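Local coordinates for cytidylyltransferase (Leptospira borgpetersenii serovar Hardjo-bovis, PDB 6OEW), which probably transfers a cytidylyl group from CTP to a sugar-type acceptor in a metal-dependent reaction, at residues Ile28-Leu42 with Asp65-Ser77. Sequence-based numbering, arbitrary orientation.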
ATOM      1  N   ILE A  28      -6.195  -1.228  11.783  1.00 32.36           N
ATOM      2  CA  ILE A  28      -4.773  -0.902  11.727  1.00 32.69           C
ATOM      3  C   ILE A  28      -4.137  -0.925  13.104  1.00 37.74           C
ATOM      4  O   ILE A  28      -2.908  -1.031  13.210  1.00 37.66           O
ATOM      5  CB  ILE A  28      -4.543   0.467  11.057  1.00 31.42           C
ATOM      6  CG1 ILE A  28      -5.178   1.606  11.860  1.00 32.52           C
ATOM      7  CG2 ILE A  28      -5.028   0.433   9.597  1.00 33.60           C
ATOM      8  CD1 ILE A  28      -4.845   2.998  11.290  1.00 34.52           C
ATOM      9  N   ALA A  29      -4.947  -0.852  14.164  1.00 34.65           N
ATOM     10  CA  ALA A  29      -4.480  -0.907  15.542  1.00 34.00           C
ATOM     11  C   ALA A  29      -4.599  -2.298  16.158  1.00 37.42           C
ATOM     12  O   ALA A  29      -4.315  -2.459  17.347  1.00 39.02           O
ATOM     13  CB  ALA A  29      -5.254   0.115  16.403  1.00 33.97           C
ATOM     14  N   LEU A  30      -5.025  -3.299  15.392  1.00 32.80           N
ATOM     15  CA  LEU A  30      -5.139  -4.644  15.930  1.00 35.68           C
ATOM     16  C   LEU A  30      -3.763  -5.227  16.254  1.00 36.44           C
ATOM     17  O   LEU A  30      -2.783  -4.981  15.528  1.00 37.21           O
ATOM     18  CB  LEU A  30      -5.844  -5.566  14.943  1.00 34.44           C
ATOM     19  CG  LEU A  30      -7.348  -5.457  14.797  1.00 38.61           C
ATOM     20  CD1 LEU A  30      -7.801  -6.239  13.585  1.00 37.93           C
ATOM     21  CD2 LEU A  30      -7.975  -6.022  16.068  1.00 39.75           C
ATOM     22  N   PRO A  31      -3.669  -6.017  17.321  1.00 34.71           N
ATOM     23  CA  PRO A  31      -2.410  -6.702  17.632  1.00 39.00           C
ATOM     24  C   PRO A  31      -1.992  -7.591  16.473  1.00 44.57           C
ATOM     25  O   PRO A  31      -2.817  -8.294  15.885  1.00 40.82           O
ATOM     26  CB  PRO A  31      -2.752  -7.533  18.875  1.00 39.84           C
ATOM     27  CG  PRO A  31      -3.938  -6.866  19.474  1.00 49.10           C
ATOM     28  CD  PRO A  31      -4.709  -6.255  18.346  1.00 36.22           C
ATOM     29  N   PHE A  32      -0.701  -7.545  16.142  1.00 40.02           N
ATOM     30  CA  PHE A  32      -0.174  -8.311  15.014  1.00 40.59           C
ATOM     31  C   PHE A  32       1.303  -8.586  15.271  1.00 42.05           C
ATOM     32  O   PHE A  32       2.103  -7.647  15.358  1.00 37.43           O
ATOM     33  CB  PHE A  32      -0.384  -7.544  13.696  1.00 34.57           C
ATOM     34  CG  PHE A  32      -0.274  -8.410  12.460  1.00 40.36           C
ATOM     35  CD1 PHE A  32      -1.078  -9.527  12.307  1.00 39.03           C
ATOM     36  CD2 PHE A  32       0.628  -8.103  11.458  1.00 37.98           C
ATOM     37  CE1 PHE A  32      -0.987 -10.325  11.185  1.00 37.01           C
ATOM     38  CE2 PHE A  32       0.726  -8.897  10.306  1.00 34.01           C
ATOM     39  CZ  PHE A  32      -0.080 -10.006  10.168  1.00 36.39           C
ATOM     40  N   GLY A  33       1.667  -9.855  15.416  1.00 47.72           N
ATOM     41  CA  GLY A  33       3.018 -10.153  15.860  1.00 47.61           C
ATOM     42  C   GLY A  33       3.268  -9.482  17.195  1.00 52.26           C
ATOM     43  O   GLY A  33       2.416  -9.492  18.090  1.00 48.35           O
ATOM     44  N   ASP A  34       4.435  -8.859  17.337  1.00 47.06           N
ATOM     45  CA  ASP A  34       4.723  -8.115  18.554  1.00 47.80           C
ATOM     46  C   ASP A  34       4.350  -6.644  18.440  1.00 44.81           C
ATOM     47  O   ASP A  34       4.790  -5.838  19.267  1.00 48.53           O
ATOM     48  CB  ASP A  34       6.197  -8.264  18.942  1.00 49.02           C
ATOM     49  CG  ASP A  34       7.146  -7.649  17.923  1.00 51.78           C
ATOM     50  OD1 ASP A  34       6.704  -7.188  16.849  1.00 48.25           O
ATOM     51  OD2 ASP A  34       8.356  -7.622  18.212  1.00 54.81           O
ATOM     52  N   THR A  35       3.531  -6.277  17.453  1.00 43.63           N
ATOM     53  CA  THR A  35       3.194  -4.873  17.255  1.00 43.14           C
ATOM     54  C   THR A  35       1.722  -4.731  16.855  1.00 44.77           C
ATOM     55  O   THR A  35       0.869  -5.480  17.346  1.00 43.12           O
ATOM     56  CB  THR A  35       4.169  -4.259  16.229  1.00 40.06           C
ATOM     57  OG1 THR A  35       3.901  -2.862  16.044  1.00 40.07           O
ATOM     58  CG2 THR A  35       4.116  -4.994  14.880  1.00 39.25           C
ATOM     59  N   THR A  36       1.403  -3.756  16.013  1.00 40.35           N
ATOM     60  CA  THR A  36       0.083  -3.568  15.427  1.00 38.95           C
ATOM     61  C   THR A  36       0.122  -3.894  13.937  1.00 39.91           C
ATOM     62  O   THR A  36       1.194  -4.041  13.329  1.00 31.48           O
ATOM     63  CB  THR A  36      -0.393  -2.124  15.627  1.00 39.35           C
ATOM     64  OG1 THR A  36       0.535  -1.247  14.956  1.00 34.65           O
ATOM     65  CG2 THR A  36      -0.461  -1.777  17.126  1.00 37.46           C
ATOM     66  N   ILE A  37      -1.067  -3.987  13.333  1.00 30.61           N
ATOM     67  CA  ILE A  37      -1.137  -4.208  11.883  1.00 28.56           C
ATOM     68  C   ILE A  37      -0.325  -3.146  11.138  1.00 30.65           C
ATOM     69  O   ILE A  37       0.541  -3.463  10.312  1.00 34.36           O
ATOM     70  CB  ILE A  37      -2.604  -4.228  11.411  1.00 35.32           C
ATOM     71  CG1 ILE A  37      -3.259  -5.574  11.765  1.00 35.46           C
ATOM     72  CG2 ILE A  37      -2.695  -3.929   9.935  1.00 33.72           C
ATOM     73  CD1 ILE A  37      -2.863  -6.703  10.836  1.00 37.84           C
ATOM     74  N   LEU A  38      -0.575  -1.872  11.437  1.00 31.24           N
ATOM     75  CA  LEU A  38       0.150  -0.805  10.747  1.00 32.98           C
ATOM     76  C   LEU A  38       1.624  -0.785  11.136  1.00 33.77           C
ATOM     77  O   LEU A  38       2.491  -0.571  10.275  1.00 32.32           O
ATOM     78  CB  LEU A  38      -0.498   0.553  11.033  1.00 28.46           C
ATOM     79  CG  LEU A  38       0.152   1.772  10.346  1.00 32.51           C
ATOM     80  CD1 LEU A  38       0.333   1.590   8.824  1.00 31.75           C
ATOM     81  CD2 LEU A  38      -0.671   3.018  10.613  1.00 30.31           C
ATOM     82  N   GLY A  39       1.941  -1.014  12.416  1.00 31.78           N
ATOM     83  CA  GLY A  39       3.349  -1.057  12.814  1.00 38.41           C
ATOM     84  C   GLY A  39       4.133  -2.157  12.112  1.00 39.79           C
ATOM     85  O   GLY A  39       5.287  -1.962  11.706  1.00 34.92           O
ATOM     86  N   PHE A  40       3.518  -3.329  11.960  1.00 35.53           N
ATOM     87  CA  PHE A  40       4.132  -4.415  11.203  1.00 35.54           C
ATOM     88  C   PHE A  40       4.472  -3.979   9.783  1.00 38.51           C
ATOM     89  O   PHE A  40       5.564  -4.279   9.272  1.00 31.76           O
ATOM     90  CB  PHE A  40       3.175  -5.607  11.180  1.00 32.59           C
ATOM     91  CG  PHE A  40       3.846  -6.917  10.932  1.00 35.04           C
ATOM     92  CD1 PHE A  40       4.089  -7.790  11.989  1.00 36.79           C
ATOM     93  CD2 PHE A  40       4.238  -7.285   9.651  1.00 35.61           C
ATOM     94  CE1 PHE A  40       4.703  -9.014  11.779  1.00 39.83           C
ATOM     95  CE2 PHE A  40       4.869  -8.523   9.438  1.00 37.88           C
ATOM     96  CZ  PHE A  40       5.106  -9.374  10.499  1.00 42.42           C
ATOM     97  N   MET A  41       3.535  -3.299   9.122  1.00 34.75           N
ATOM     98  CA  MET A  41       3.766  -2.798   7.770  1.00 35.10           C
ATOM     99  C   MET A  41       4.954  -1.843   7.726  1.00 29.78           C
ATOM    100  O   MET A  41       5.824  -1.949   6.852  1.00 32.45           O
ATOM    101  CB  MET A  41       2.509  -2.103   7.256  1.00 32.31           C
ATOM    102  CG  MET A  41       2.555  -1.795   5.759  1.00 28.45           C
ATOM    103  SD  MET A  41       1.115  -0.824   5.274  1.00 31.93           S
ATOM    104  CE  MET A  41       1.457  -0.612   3.510  1.00 28.38           C
ATOM    105  N   LEU A  42       5.002  -0.904   8.668  1.00 28.60           N
ATOM    106  CA  LEU A  42       6.095   0.054   8.706  1.00 33.23           C
ATOM    107  C   LEU A  42       7.432  -0.653   8.914  1.00 32.53           C
ATOM    108  O   LEU A  42       8.424  -0.312   8.264  1.00 32.36           O
ATOM    109  CB  LEU A  42       5.830   1.095   9.794  1.00 30.27           C
ATOM    110  CG  LEU A  42       4.604   2.001   9.565  1.00 32.02           C
ATOM    111  CD1 LEU A  42       4.427   2.984  10.712  1.00 31.01           C
ATOM    112  CD2 LEU A  42       4.729   2.769   8.252  1.00 33.38           C
ATOM    113  N   ASP A  65      -5.418  10.120  16.171  1.00 29.98           N
ATOM    114  CA  ASP A  65      -4.303  10.225  17.100  1.00 32.59           C
ATOM    115  C   ASP A  65      -3.641   8.863  17.275  1.00 33.89           C
ATOM    116  O   ASP A  65      -2.418   8.776  17.436  1.00 35.95           O
ATOM    117  CB  ASP A  65      -4.773  10.758  18.460  1.00 33.80           C
ATOM    118  CG  ASP A  65      -5.275  12.203  18.400  1.00 37.62           C
ATOM    119  OD1 ASP A  65      -5.306  12.817  17.305  1.00 35.04           O
ATOM    120  OD2 ASP A  65      -5.669  12.715  19.466  1.00 38.28           O
ATOM    121  N   LYS A  66      -4.435   7.791  17.234  1.00 35.29           N
ATOM    122  CA  LYS A  66      -3.873   6.449  17.340  1.00 34.63           C
ATOM    123  C   LYS A  66      -2.963   6.149  16.153  1.00 32.24           C
ATOM    124  O   LYS A  66      -1.862   5.616  16.328  1.00 32.75           O
ATOM    125  CB  LYS A  66      -5.002   5.422  17.442  1.00 39.84           C
ATOM    126  CG  LYS A  66      -4.530   3.991  17.666  1.00 49.23           C
ATOM    127  CD  LYS A  66      -3.725   3.884  18.942  1.00 56.76           C
ATOM    128  CE  LYS A  66      -3.183   2.480  19.129  1.00 71.68           C
ATOM    129  NZ  LYS A  66      -2.115   2.424  20.169  1.00 82.29           N
ATOM    130  N   THR A  67      -3.407   6.495  14.941  1.00 32.57           N
ATOM    131  CA  THR A  67      -2.586   6.313  13.737  1.00 27.34           C
ATOM    132  C   THR A  67      -1.294   7.112  13.831  1.00 32.28           C
ATOM    133  O   THR A  67      -0.204   6.591  13.538  1.00 33.20           O
ATOM    134  CB  THR A  67      -3.404   6.722  12.501  1.00 25.60           C
ATOM    135  OG1 THR A  67      -4.734   6.173  12.622  1.00 28.22           O
ATOM    136  CG2 THR A  67      -2.762   6.207  11.176  1.00 28.34           C
ATOM    137  N   GLU A  68      -1.389   8.377  14.240  1.00 29.82           N
ATOM    138  CA  GLU A  68      -0.178   9.164  14.442  1.00 33.10           C
ATOM    139  C   GLU A  68       0.733   8.505  15.474  1.00 32.27           C
ATOM    140  O   GLU A  68       1.958   8.439  15.281  1.00 33.23           O
ATOM    141  CB  GLU A  68      -0.545  10.591  14.855  1.00 33.27           C
ATOM    142  CG  GLU A  68       0.651  11.467  15.149  1.00 30.82           C
ATOM    143  CD  GLU A  68       0.268  12.824  15.675  1.00 34.47           C
ATOM    144  OE1 GLU A  68      -0.950  13.102  15.814  1.00 39.56           O
ATOM    145  OE2 GLU A  68       1.187  13.614  15.966  1.00 34.38           O
ATOM    146  N   GLU A  69       0.150   7.977  16.558  1.00 30.94           N
ATOM    147  CA  GLU A  69       0.944   7.350  17.614  1.00 35.77           C
ATOM    148  C   GLU A  69       1.711   6.143  17.085  1.00 39.15           C
ATOM    149  O   GLU A  69       2.896   5.952  17.403  1.00 39.34           O
ATOM    150  CB  GLU A  69       0.052   6.926  18.780  1.00 33.98           C
ATOM    151  CG  GLU A  69       0.704   5.878  19.687  1.00 43.54           C
ATOM    152  CD  GLU A  69      -0.264   5.260  20.706  1.00 58.65           C
ATOM    153  OE1 GLU A  69      -1.252   5.924  21.090  1.00 57.33           O
ATOM    154  OE2 GLU A  69      -0.032   4.101  21.115  1.00 67.28           O
ATOM    155  N   ILE A  70       1.041   5.309  16.290  1.00 34.08           N
ATOM    156  CA  ILE A  70       1.679   4.128  15.725  1.00 36.18           C
ATOM    157  C   ILE A  70       2.810   4.540  14.783  1.00 32.86           C
ATOM    158  O   ILE A  70       3.925   4.004  14.859  1.00 36.27           O
ATOM    159  CB  ILE A  70       0.630   3.248  15.017  1.00 34.00           C
ATOM    160  CG1 ILE A  70      -0.320   2.599  16.034  1.00 35.75           C
ATOM    161  CG2 ILE A  70       1.300   2.185  14.124  1.00 36.22           C
ATOM    162  CD1 ILE A  70      -1.525   1.938  15.383  1.00 34.73           C
ATOM    163  N   ALA A  71       2.557   5.527  13.915  1.00 28.46           N
ATOM    164  CA  ALA A  71       3.606   5.992  13.013  1.00 28.95           C
ATOM    165  C   ALA A  71       4.789   6.550  13.787  1.00 41.85           C
ATOM    166  O   ALA A  71       5.950   6.294  13.436  1.00 36.63           O
ATOM    167  CB  ALA A  71       3.053   7.046  12.054  1.00 28.11           C
ATOM    168  N   LYS A  72       4.522   7.321  14.846  1.00 34.08           N
ATOM    169  CA  LYS A  72       5.611   7.940  15.593  1.00 37.43           C
ATOM    170  C   LYS A  72       6.439   6.895  16.325  1.00 45.24           C
ATOM    171  O   LYS A  72       7.666   7.027  16.414  1.00 44.52           O
ATOM    172  CB  LYS A  72       5.072   8.988  16.574  1.00 35.03           C
ATOM    173  CG  LYS A  72       4.879  10.362  15.935  1.00 48.59           C
ATOM    174  CD  LYS A  72       5.068  11.490  16.938  1.00 64.46           C
ATOM    175  CE  LYS A  72       3.752  12.152  17.291  1.00 71.91           C
ATOM    176  NZ  LYS A  72       3.978  13.440  18.014  1.00 81.24           N
ATOM    177  N   LYS A  73       5.782   5.860  16.860  1.00 39.54           N
ATOM    178  CA  LYS A  73       6.481   4.772  17.535  1.00 43.15           C
ATOM    179  C   LYS A  73       7.470   4.103  16.595  1.00 45.80           C
ATOM    180  O   LYS A  73       8.528   3.628  17.030  1.00 42.62           O
ATOM    181  CB  LYS A  73       5.459   3.756  18.065  1.00 40.76           C
ATOM    182  CG  LYS A  73       6.032   2.500  18.713  1.00 55.80           C
ATOM    183  CD  LYS A  73       4.941   1.439  18.901  1.00 64.41           C
ATOM    184  CE  LYS A  73       5.474   0.152  19.521  1.00 67.26           C
ATOM    185  NZ  LYS A  73       5.804   0.329  20.963  1.00 72.29           N
ATOM    186  N   ASN A  74       7.152   4.087  15.306  1.00 37.48           N
ATOM    187  CA  ASN A  74       7.987   3.485  14.282  1.00 41.28           C
ATOM    188  C   ASN A  74       8.907   4.485  13.595  1.00 38.56           C
ATOM    189  O   ASN A  74       9.533   4.143  12.592  1.00 39.22           O
ATOM    190  CB  ASN A  74       7.097   2.794  13.248  1.00 39.57           C
ATOM    191  CG  ASN A  74       6.534   1.499  13.751  1.00 40.71           C
ATOM    192  OD1 ASN A  74       7.182   0.461  13.649  1.00 49.70           O
ATOM    193  ND2 ASN A  74       5.331   1.543  14.310  1.00 42.65           N
ATOM    194  N   GLY A  75       8.976   5.719  14.090  1.00 39.63           N
ATOM    195  CA  GLY A  75       9.932   6.683  13.572  1.00 41.77           C
ATOM    196  C   GLY A  75       9.697   7.144  12.149  1.00 44.42           C
ATOM    197  O   GLY A  75      10.657   7.479  11.460  1.00 47.78           O
ATOM    198  N   VAL A  76       8.448   7.186  11.688  1.00 38.91           N
ATOM    199  CA  VAL A  76       8.171   7.700  10.354  1.00 43.23           C
ATOM    200  C   VAL A  76       7.388   9.003  10.492  1.00 37.75           C
ATOM    201  O   VAL A  76       6.873   9.338  11.560  1.00 39.23           O
ATOM    202  CB  VAL A  76       7.434   6.665   9.472  1.00 45.31           C
ATOM    203  CG1 VAL A  76       8.157   5.302   9.518  1.00 41.88           C
ATOM    204  CG2 VAL A  76       6.057   6.507   9.908  1.00 35.71           C
ATOM    205  N   SER A  77       7.348   9.776   9.410  1.00 32.67           N
ATOM    206  CA  SER A  77       6.657  11.052   9.472  1.00 33.06           C
ATOM    207  C   SER A  77       5.170  10.849   9.261  1.00 29.80           C
ATOM    208  O   SER A  77       4.723   9.802   8.788  1.00 30.46           O
ATOM    209  CB  SER A  77       7.212  12.014   8.424  1.00 39.49           C
ATOM    210  OG  SER A  77       8.594  12.213   8.648  1.00 42.34           O
TER
HETATM  211  O   HOH W   1       6.152  -1.901  15.154  1.00 37.85           O
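Two neighbouring helices of the Rossmann-like nucleotide-binding half of a GT-A fold meet here, 37-42 and 65-73, their axes 9.4 Å apart and inclined by 34° in the same general direction. I70 is at the centre of the contact, touching I28, A29, T36, L38 and G39. A chi1 of -69° sets its CG1 anti to the carbonyl carbon and leaves CG2 anti to the backbone N. I70 CG2 lies 3.6 Å from OG1 of T36 and 3.9 Å from CB of L38, while CD1 runs on to the carbonyl of I28 and to A29. T36 is the N-cap of helix 37-45: its OG1 accepts from G39 N at 2.9 Å, and the CG2 methyl of I70 lies against this capping oxygen. G39 has no side chain, and its CA approaches the amide of N74, with ND2 3.6 Å away.

That amide is held from its own side. ND2 gives a nearly straight bond (169°) to I70 O, arriving above the carbonyl plane, whereas N74 N reaches the same oxygen from the opposite face. A water donates to N74 OD1 and accepts from T35 OG1, a polar bridge across a contact with no direct hydrogen bond. Farther along, CD1 of L42 lies 3.7 Å from N74 CB and also touches A71 and V76, where a Schellman motif with G75 at positive phi ends helix 65-73. At the other end, T67 crosses I28 at about a right angle, I28 CD1 lying 3.4 Å from T67 OG1; that hydroxyl is hydrogen-bonded to D64.

L42, T67 and A71 also pack on V56 of strand 54-59, and L42 reaches I15 of strand 11-16, so both helices rest on the central sheet. I28 lies near D108, a residue seen to bind magnesium, though no metal is bound to it here, while F32 and F40 touch helix 204-214.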